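Local coordinates for protein N-acetylglucosaminidase (Paenibacillus barengoltzii, PDB 6INX) that probably hydrolyses glycosidic bonds next to N-acetylglucosamine in its substrates, as a glycoside hydrolase of family 18, at residues A[106-111]-A[128-133]. Residues are numbered along the deposited sequence; the frame is centred on the assembly and turned at random.
Sequences VDLDWE and ANFTLL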
loop_
_atom_site.group_PDB
_atom_site.type_symbol
_atom_site.label_atom_id
_atom_site.label_comp_id
_atom_site.label_asym_id
_atom_site.label_seq_id
_atom_site.Cartn_x
_atom_site.Cartn_y
_atom_site.Cartn_z
ATOM N N VAL A 106 7.044 -14.570 -26.988
ATOM C CA VAL A 106 5.872 -13.932 -26.408
ATOM C C VAL A 106 6.222 -13.396 -25.031
ATOM O O VAL A 106 6.886 -14.073 -24.236
ATOM C CB VAL A 106 4.690 -14.922 -26.319
ATOM C CG1 VAL A 106 3.523 -14.333 -25.517
ATOM C CG2 VAL A 106 4.240 -15.315 -27.712
ATOM N N ASP A 107 5.775 -12.184 -24.754
ATOM C CA ASP A 107 5.845 -11.585 -23.427
ATOM C C ASP A 107 4.412 -11.518 -22.906
ATOM O O ASP A 107 3.592 -10.773 -23.449
ATOM C CB ASP A 107 6.452 -10.184 -23.520
ATOM C CG ASP A 107 6.321 -9.407 -22.221
ATOM O OD1 ASP A 107 6.803 -9.911 -21.186
ATOM O OD2 ASP A 107 5.733 -8.306 -22.248
ATOM N N LEU A 108 4.102 -12.264 -21.853
ATOM C CA LEU A 108 2.744 -12.275 -21.320
ATOM C C LEU A 108 2.572 -11.163 -20.296
ATOM O O LEU A 108 3.318 -11.096 -19.313
ATOM C CB LEU A 108 2.434 -13.616 -20.663
ATOM C CG LEU A 108 0.954 -13.980 -20.727
ATOM C CD1 LEU A 108 0.585 -14.415 -22.138
ATOM C CD2 LEU A 108 0.636 -15.078 -19.724
ATOM N N ASP A 109 1.565 -10.307 -20.516
ATOM C CA ASP A 109 1.321 -9.148 -19.662
ATOM C C ASP A 109 -0.093 -9.212 -19.083
ATOM O O ASP A 109 -0.922 -8.337 -19.342
ATOM C CB ASP A 109 1.517 -7.874 -20.496
ATOM C CG ASP A 109 1.516 -6.621 -19.668
ATOM O OD1 ASP A 109 1.617 -6.721 -18.430
ATOM O OD2 ASP A 109 1.431 -5.524 -20.264
ATOM N N TRP A 110 -0.378 -10.258 -18.317
ATOM C CA TRP A 110 -1.639 -10.402 -17.594
ATOM C C TRP A 110 -1.556 -9.568 -16.318
ATOM O O TRP A 110 -0.684 -9.790 -15.475
ATOM C CB TRP A 110 -1.814 -11.889 -17.270
ATOM C CG TRP A 110 -2.993 -12.297 -16.408
ATOM C CD1 TRP A 110 -3.977 -11.498 -15.889
ATOM C CD2 TRP A 110 -3.297 -13.626 -15.984
ATOM N NE1 TRP A 110 -4.869 -12.255 -15.159
ATOM C CE2 TRP A 110 -4.474 -13.567 -15.203
ATOM C CE3 TRP A 110 -2.694 -14.868 -16.197
ATOM C CZ2 TRP A 110 -5.048 -14.696 -14.635
ATOM C CZ3 TRP A 110 -3.278 -15.990 -15.648
ATOM C CH2 TRP A 110 -4.433 -15.896 -14.855
ATOM N N GLU A 111 -2.450 -8.593 -16.179
ATOM C CA GLU A 111 -2.376 -7.652 -15.065
ATOM C C GLU A 111 -3.660 -7.742 -14.248
ATOM O O GLU A 111 -4.598 -6.987 -14.503
ATOM C CB GLU A 111 -2.135 -6.231 -15.616
ATOM C CG GLU A 111 -0.836 -6.145 -16.427
ATOM C CD GLU A 111 -0.491 -4.736 -16.900
ATOM O OE1 GLU A 111 -1.085 -3.763 -16.413
ATOM O OE2 GLU A 111 0.399 -4.609 -17.772
ATOM N N ALA A 128 -2.340 -20.764 -8.933
ATOM C CA ALA A 128 -1.820 -22.013 -9.477
ATOM C C ALA A 128 -1.933 -22.050 -10.997
ATOM O O ALA A 128 -1.030 -22.554 -11.677
ATOM C CB ALA A 128 -2.564 -23.196 -8.848
ATOM N N ASN A 129 -3.012 -21.480 -11.552
ATOM C CA ASN A 129 -3.265 -21.621 -12.986
ATOM C C ASN A 129 -2.270 -20.827 -13.829
ATOM O O ASN A 129 -1.982 -21.215 -14.967
ATOM C CB ASN A 129 -4.704 -21.200 -13.317
ATOM C CG ASN A 129 -5.726 -22.173 -12.790
ATOM O OD1 ASN A 129 -5.389 -23.291 -12.415
ATOM N ND2 ASN A 129 -6.972 -21.755 -12.740
ATOM N N PHE A 130 -1.742 -19.717 -13.297
ATOM C CA PHE A 130 -0.729 -18.941 -14.018
ATOM C C PHE A 130 0.527 -19.771 -14.255
ATOM O O PHE A 130 1.101 -19.749 -15.352
ATOM C CB PHE A 130 -0.421 -17.679 -13.198
ATOM C CG PHE A 130 0.545 -16.700 -13.832
ATOM C CD1 PHE A 130 0.347 -16.201 -15.119
ATOM C CD2 PHE A 130 1.615 -16.206 -13.084
ATOM C CE1 PHE A 130 1.207 -15.256 -15.655
ATOM C CE2 PHE A 130 2.480 -15.265 -13.615
ATOM C CZ PHE A 130 2.280 -14.787 -14.903
ATOM N N THR A 131 0.955 -20.527 -13.242
ATOM C CA THR A 131 2.110 -21.402 -13.405
ATOM C C THR A 131 1.840 -22.446 -14.476
ATOM O O THR A 131 2.695 -22.707 -15.329
ATOM C CB THR A 131 2.411 -22.095 -12.084
ATOM O OG1 THR A 131 2.589 -21.101 -11.068
ATOM C CG2 THR A 131 3.687 -22.930 -12.214
ATOM N N LEU A 132 0.661 -23.077 -14.424
ATOM C CA LEU A 132 0.311 -24.081 -15.428
ATOM C C LEU A 132 0.247 -23.475 -16.824
ATOM O O LEU A 132 0.671 -24.103 -17.803
ATOM C CB LEU A 132 -1.034 -24.722 -15.087
ATOM C CG LEU A 132 -1.141 -25.405 -13.727
ATOM C CD1 LEU A 132 -2.564 -25.892 -13.488
ATOM C CD2 LEU A 132 -0.131 -26.544 -13.619
ATOM N N LEU A 133 -0.311 -22.269 -16.941
ATOM C CA LEU A 133 -0.381 -21.609 -18.242
ATOM C C LEU A 133 1.012 -21.387 -18.829
ATOM O O LEU A 133 1.260 -21.688 -20.006
ATOM C CB LEU A 133 -1.135 -20.281 -18.101
ATOM C CG LEU A 133 -1.123 -19.360 -19.329
ATOM C CD1 LEU A 133 -1.883 -20.011 -20.482
ATOM C CD2 LEU A 133 -1.675 -17.952 -19.030
#
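L108 and W110, two residues apart on segment 106-111 and both with side chains that start out toward the helix, form a pair of bumps with a hollow between them, and the ring of F130 from segment 128-133 sits in it. From the helix the same fit can be read in reverse: F130 and L133, three residues apart, bound a notch, and methyl CD2 of L108 enters it, 3.8 Å from CD2 of L133 and 4.1 Å from CE1 of F130, at the edge of that ring and near its plane. With CG anti to the backbone N (chi1 -176°), the side chain of F130 carries its ring toward the strand and runs past L108 and W110 in the opposite direction to each. Its CD1 comes within 3.5 Å of W110 CE3 and 3.7 Å of W110 CZ3. The planes of the two six-membered rings stand at 86°, an oblique pair with centroids 5.5 Å apart. L133 lies near both bumps, its CD2 also 4.2 Å from CZ3 of W110. No hydrogen bond links the segments; carbon shape does the joining, and all four residues are buried. F77 stacks on W110, while I156 of strand 153-159 touches both L108 and F130. An alanine in place of the tryptophan would probably open a gap beside CD1 of F130 and remove the ring that F77 stacks on. The example illustrates how alternation divides strand 105-109 and the residues that follow it: L108 and W110 pack outward beneath helix 126-148, whereas D109 points away from it and D107 is hydrogen-bonded to Y10, S68 and T155, as expected of the DxxDxDxE signature of family 18, whose closing glutamate, here E111, is probably the catalytic acid of this TIM barrel.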